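Carbonic anhydrase (Porphyridium purpureum, PDB 1DDZ) probably catalyses the reversible hydration of carbon dioxide to hydrogencarbonate as a zinc-dependent beta-class carbonic anhydrase. Local coordinates at residues I155-L166 / R178-Q187. Numbering follows the deposited sequence.
Sequences IRDVRRMNAKYL and RLIELNVLEQ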
loop_
_atom_site.group_PDB
_atom_site.type_symbol
_atom_site.label_atom_id
_atom_site.label_comp_id
_atom_site.label_asym_id
_atom_site.label_seq_id
_atom_site.Cartn_x
_atom_site.Cartn_y
_atom_site.Cartn_z
ATOM N N ILE A 155 4.293 -3.536 -13.758
ATOM C CA ILE A 155 4.897 -3.301 -15.064
ATOM C C ILE A 155 4.549 -4.494 -15.975
ATOM O O ILE A 155 4.372 -4.347 -17.180
ATOM C CB ILE A 155 6.402 -3.170 -14.932
ATOM C CG1 ILE A 155 6.726 -1.920 -14.118
ATOM C CG2 ILE A 155 7.059 -3.102 -16.309
ATOM C CD1 ILE A 155 8.197 -1.689 -13.905
ATOM N N ARG A 156 4.445 -5.675 -15.366
ATOM C CA ARG A 156 4.090 -6.919 -16.058
ATOM C C ARG A 156 2.666 -6.825 -16.576
ATOM O O ARG A 156 2.344 -7.351 -17.624
ATOM C CB ARG A 156 4.220 -8.099 -15.115
ATOM C CG ARG A 156 5.628 -8.499 -14.908
ATOM C CD ARG A 156 6.083 -9.251 -16.120
ATOM N NE ARG A 156 6.812 -10.419 -15.685
ATOM C CZ ARG A 156 6.368 -11.670 -15.731
ATOM N NH1 ARG A 156 5.176 -11.982 -16.233
ATOM N NH2 ARG A 156 7.106 -12.600 -15.171
ATOM N N ASP A 157 1.815 -6.122 -15.844
ATOM C CA ASP A 157 0.451 -5.927 -16.296
ATOM C C ASP A 157 0.480 -5.064 -17.533
ATOM O O ASP A 157 -0.305 -5.275 -18.433
ATOM C CB ASP A 157 -0.402 -5.274 -15.232
ATOM C CG ASP A 157 -0.803 -6.237 -14.153
ATOM O OD1 ASP A 157 -0.491 -7.442 -14.262
ATOM O OD2 ASP A 157 -1.425 -5.782 -13.175
ATOM N N VAL A 158 1.407 -4.112 -17.596
ATOM C CA VAL A 158 1.535 -3.260 -18.773
ATOM C C VAL A 158 1.949 -4.107 -19.984
ATOM O O VAL A 158 1.383 -3.952 -21.062
ATOM C CB VAL A 158 2.561 -2.130 -18.544
ATOM C CG1 VAL A 158 2.672 -1.246 -19.777
ATOM C CG2 VAL A 158 2.135 -1.297 -17.351
ATOM N N ARG A 159 2.900 -5.023 -19.801
ATOM C CA ARG A 159 3.341 -5.880 -20.903
ATOM C C ARG A 159 2.179 -6.779 -21.336
ATOM O O ARG A 159 1.918 -6.940 -22.527
ATOM C CB ARG A 159 4.545 -6.742 -20.506
ATOM C CG ARG A 159 5.280 -7.340 -21.719
ATOM C CD ARG A 159 6.318 -8.410 -21.341
ATOM N NE ARG A 159 5.697 -9.704 -21.043
ATOM C CZ ARG A 159 5.911 -10.838 -21.718
ATOM N NH1 ARG A 159 6.749 -10.901 -22.750
ATOM N NH2 ARG A 159 5.217 -11.910 -21.390
ATOM N N ARG A 160 1.434 -7.273 -20.353
ATOM C CA ARG A 160 0.283 -8.140 -20.588
ATOM C C ARG A 160 -0.813 -7.434 -21.391
ATOM O O ARG A 160 -1.244 -7.932 -22.428
ATOM C CB ARG A 160 -0.258 -8.640 -19.245
ATOM C CG ARG A 160 -1.472 -9.551 -19.311
ATOM C CD ARG A 160 -1.812 -10.120 -17.932
ATOM N NE ARG A 160 -3.181 -9.787 -17.520
ATOM C CZ ARG A 160 -4.228 -10.608 -17.615
ATOM N NH1 ARG A 160 -4.081 -11.834 -18.109
ATOM N NH2 ARG A 160 -5.438 -10.198 -17.244
ATOM N N MET A 161 -1.244 -6.268 -20.923
ATOM C CA MET A 161 -2.283 -5.484 -21.593
ATOM C C MET A 161 -1.880 -4.998 -22.980
ATOM O O MET A 161 -2.739 -4.724 -23.800
ATOM C CB MET A 161 -2.648 -4.245 -20.777
ATOM C CG MET A 161 -3.424 -4.508 -19.510
ATOM S SD MET A 161 -3.803 -2.975 -18.604
ATOM C CE MET A 161 -2.193 -2.568 -17.870
ATOM N N ASN A 162 -0.580 -4.878 -23.225
ATOM C CA ASN A 162 -0.093 -4.375 -24.488
ATOM C C ASN A 162 0.750 -5.357 -25.273
ATOM O O ASN A 162 1.632 -4.947 -26.011
ATOM C CB ASN A 162 0.720 -3.118 -24.236
ATOM C CG ASN A 162 -0.118 -1.991 -23.742
ATOM O OD1 ASN A 162 -0.832 -1.383 -24.514
ATOM N ND2 ASN A 162 -0.032 -1.689 -22.455
ATOM N N ALA A 163 0.461 -6.640 -25.141
ATOM C CA ALA A 163 1.186 -7.676 -25.850
ATOM C C ALA A 163 1.235 -7.399 -27.364
ATOM O O ALA A 163 2.297 -7.505 -27.989
ATOM C CB ALA A 163 0.538 -9.027 -25.575
ATOM N N LYS A 164 0.103 -6.988 -27.929
ATOM C CA LYS A 164 -0.011 -6.677 -29.363
ATOM C C LYS A 164 1.010 -5.664 -29.864
ATOM O O LYS A 164 1.558 -5.801 -30.964
ATOM C CB LYS A 164 -1.425 -6.204 -29.677
ATOM C CG LYS A 164 -1.926 -5.157 -28.711
ATOM C CD LYS A 164 -3.433 -5.109 -28.680
ATOM C CE LYS A 164 -3.916 -4.035 -27.749
ATOM N NZ LYS A 164 -5.378 -3.821 -27.868
ATOM N N TYR A 165 1.291 -4.663 -29.047
ATOM C CA TYR A 165 2.266 -3.653 -29.420
ATOM C C TYR A 165 3.672 -4.156 -29.183
ATOM O O TYR A 165 4.563 -3.902 -29.969
ATOM C CB TYR A 165 2.026 -2.413 -28.591
ATOM C CG TYR A 165 0.611 -1.946 -28.727
ATOM C CD1 TYR A 165 -0.155 -1.643 -27.605
ATOM C CD2 TYR A 165 0.038 -1.801 -29.988
ATOM C CE1 TYR A 165 -1.472 -1.199 -27.735
ATOM C CE2 TYR A 165 -1.250 -1.364 -30.132
ATOM C CZ TYR A 165 -2.009 -1.059 -29.007
ATOM O OH TYR A 165 -3.288 -0.601 -29.189
ATOM N N LEU A 166 3.849 -4.938 -28.127
ATOM C CA LEU A 166 5.171 -5.430 -27.780
ATOM C C LEU A 166 5.743 -6.548 -28.662
ATOM O O LEU A 166 6.904 -6.481 -29.077
ATOM C CB LEU A 166 5.235 -5.783 -26.288
ATOM C CG LEU A 166 5.465 -4.710 -25.200
ATOM C CD1 LEU A 166 6.173 -3.509 -25.778
ATOM C CD2 LEU A 166 4.188 -4.283 -24.520
ATOM N N ARG A 178 9.551 0.545 -26.057
ATOM C CA ARG A 178 8.103 0.572 -26.142
ATOM C C ARG A 178 7.393 0.268 -24.801
ATOM O O ARG A 178 6.365 0.876 -24.512
ATOM C CB ARG A 178 7.603 -0.345 -27.266
ATOM C CG ARG A 178 6.090 -0.429 -27.345
ATOM C CD ARG A 178 5.476 0.392 -28.449
ATOM N NE ARG A 178 6.015 1.740 -28.628
ATOM C CZ ARG A 178 5.899 2.413 -29.772
ATOM N NH1 ARG A 178 5.262 1.857 -30.793
ATOM N NH2 ARG A 178 6.481 3.593 -29.930
ATOM N N LEU A 179 7.919 -0.660 -23.992
ATOM C CA LEU A 179 7.318 -0.972 -22.671
ATOM C C LEU A 179 7.391 0.306 -21.788
ATOM O O LEU A 179 6.439 0.653 -21.117
ATOM C CB LEU A 179 8.120 -2.063 -21.939
ATOM C CG LEU A 179 7.510 -3.119 -21.012
ATOM C CD1 LEU A 179 8.474 -3.437 -19.925
ATOM C CD2 LEU A 179 6.179 -2.742 -20.437
ATOM N N ILE A 180 8.541 0.974 -21.799
ATOM C CA ILE A 180 8.757 2.179 -21.023
ATOM C C ILE A 180 7.754 3.245 -21.430
ATOM O O ILE A 180 7.099 3.835 -20.581
ATOM C CB ILE A 180 10.217 2.635 -21.140
ATOM C CG1 ILE A 180 11.087 1.658 -20.343
ATOM C CG2 ILE A 180 10.395 4.098 -20.631
ATOM C CD1 ILE A 180 12.584 1.801 -20.577
ATOM N N GLU A 181 7.535 3.403 -22.729
ATOM C CA GLU A 181 6.563 4.383 -23.231
ATOM C C GLU A 181 5.128 4.004 -22.855
ATOM O O GLU A 181 4.317 4.845 -22.468
ATOM C CB GLU A 181 6.692 4.514 -24.748
ATOM C CG GLU A 181 8.042 5.036 -25.170
ATOM C CD GLU A 181 8.367 4.761 -26.629
ATOM O OE1 GLU A 181 7.644 3.978 -27.274
ATOM O OE2 GLU A 181 9.373 5.302 -27.130
ATOM N N LEU A 182 4.807 2.727 -22.975
ATOM C CA LEU A 182 3.480 2.253 -22.624
ATOM C C LEU A 182 3.305 2.350 -21.098
ATOM O O LEU A 182 2.197 2.612 -20.609
ATOM C CB LEU A 182 3.293 0.804 -23.107
ATOM C CG LEU A 182 3.080 0.676 -24.623
ATOM C CD1 LEU A 182 3.186 -0.789 -25.077
ATOM C CD2 LEU A 182 1.720 1.268 -24.997
ATOM N N ASN A 183 4.383 2.121 -20.346
ATOM C CA ASN A 183 4.312 2.227 -18.888
ATOM C C ASN A 183 3.899 3.673 -18.520
ATOM O O ASN A 183 2.930 3.886 -17.799
ATOM C CB ASN A 183 5.656 1.859 -18.240
ATOM C CG ASN A 183 5.593 1.861 -16.701
ATOM O OD1 ASN A 183 4.691 1.270 -16.113
ATOM N ND2 ASN A 183 6.527 2.549 -16.062
ATOM N N VAL A 184 4.578 4.665 -19.079
ATOM C CA VAL A 184 4.236 6.060 -18.805
ATOM C C VAL A 184 2.765 6.311 -19.135
ATOM O O VAL A 184 2.033 6.854 -18.304
ATOM C CB VAL A 184 5.118 7.054 -19.620
ATOM C CG1 VAL A 184 4.622 8.474 -19.438
ATOM C CG2 VAL A 184 6.544 6.975 -19.191
ATOM N N LEU A 185 2.311 5.857 -20.307
ATOM C CA LEU A 185 0.911 6.063 -20.723
ATOM C C LEU A 185 -0.076 5.434 -19.760
ATOM O O LEU A 185 -1.138 5.988 -19.479
ATOM C CB LEU A 185 0.643 5.496 -22.120
ATOM C CG LEU A 185 0.255 6.458 -23.244
ATOM C CD1 LEU A 185 -0.304 5.655 -24.406
ATOM C CD2 LEU A 185 -0.770 7.466 -22.765
ATOM N N GLU A 186 0.258 4.251 -19.282
ATOM C CA GLU A 186 -0.600 3.568 -18.318
ATOM C C GLU A 186 -0.639 4.347 -16.973
ATOM O O GLU A 186 -1.685 4.506 -16.359
ATOM C CB GLU A 186 -0.077 2.140 -18.131
ATOM C CG GLU A 186 -1.167 1.076 -18.058
ATOM C CD GLU A 186 -2.161 1.123 -19.237
ATOM O OE1 GLU A 186 -3.316 1.526 -18.969
ATOM O OE2 GLU A 186 -1.800 0.750 -20.396
ATOM N N GLN A 187 0.498 4.871 -16.534
ATOM C CA GLN A 187 0.529 5.643 -15.294
ATOM C C GLN A 187 -0.297 6.940 -15.465
ATOM O O GLN A 187 -1.054 7.313 -14.579
ATOM C CB GLN A 187 1.976 5.924 -14.846
ATOM C CG GLN A 187 2.878 4.673 -14.694
ATOM C CD GLN A 187 2.166 3.462 -14.098
ATOM O OE1 GLN A 187 1.521 3.556 -13.067
ATOM N NE2 GLN A 187 2.250 2.325 -14.780
HETATM O O HOH W 1 4.008 -1.199 -30.883
#
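Val-158, Leu-179 and Leu-182 form the centre of a knob-into-hole contact between two helices within the first of the chain's two carbonic anhydrase family regions. The axes of 155-161 and 178-187 cross at 104°, 9.6 Å apart at their closest. Val-158 is the knob. It sits among Leu-179, Leu-182, Asn-183 and Glu-186. Its CG1 lies anti to the backbone N (chi1 -180°) and packs 3.9 Å from Leu-179 CD2, while CG2 faces Asn-183 OD1 and Glu-186 CG. Leu-179 forks between two neighbours: CD2 goes to Val-158, and CD1 meets Ile-155 CG2 at 3.9 Å, the two side chains crossing at about a right angle. Leu-182 packs against the bend after helix 155-161. Its CD1 touches Asn-162 CB at 3.5 Å and Leu-166 CD2 at 3.7 Å. Met-161 CE rests on Glu-186 CG. The carboxylate of Glu-186 forms a salt bridge with Arg-160 of the second subunit, so this end of the contact adjoins the dimer interface. Asn-183 ND2 hydrogen-bonds to Ala-99 O and Gln-101 OE1. The side chain of Asn-183 lies about 8 Å from the zinc ion. The amide of Asn-162 turns back on the helix it follows, where ND2 donates to Val-158 O at 3.0 Å.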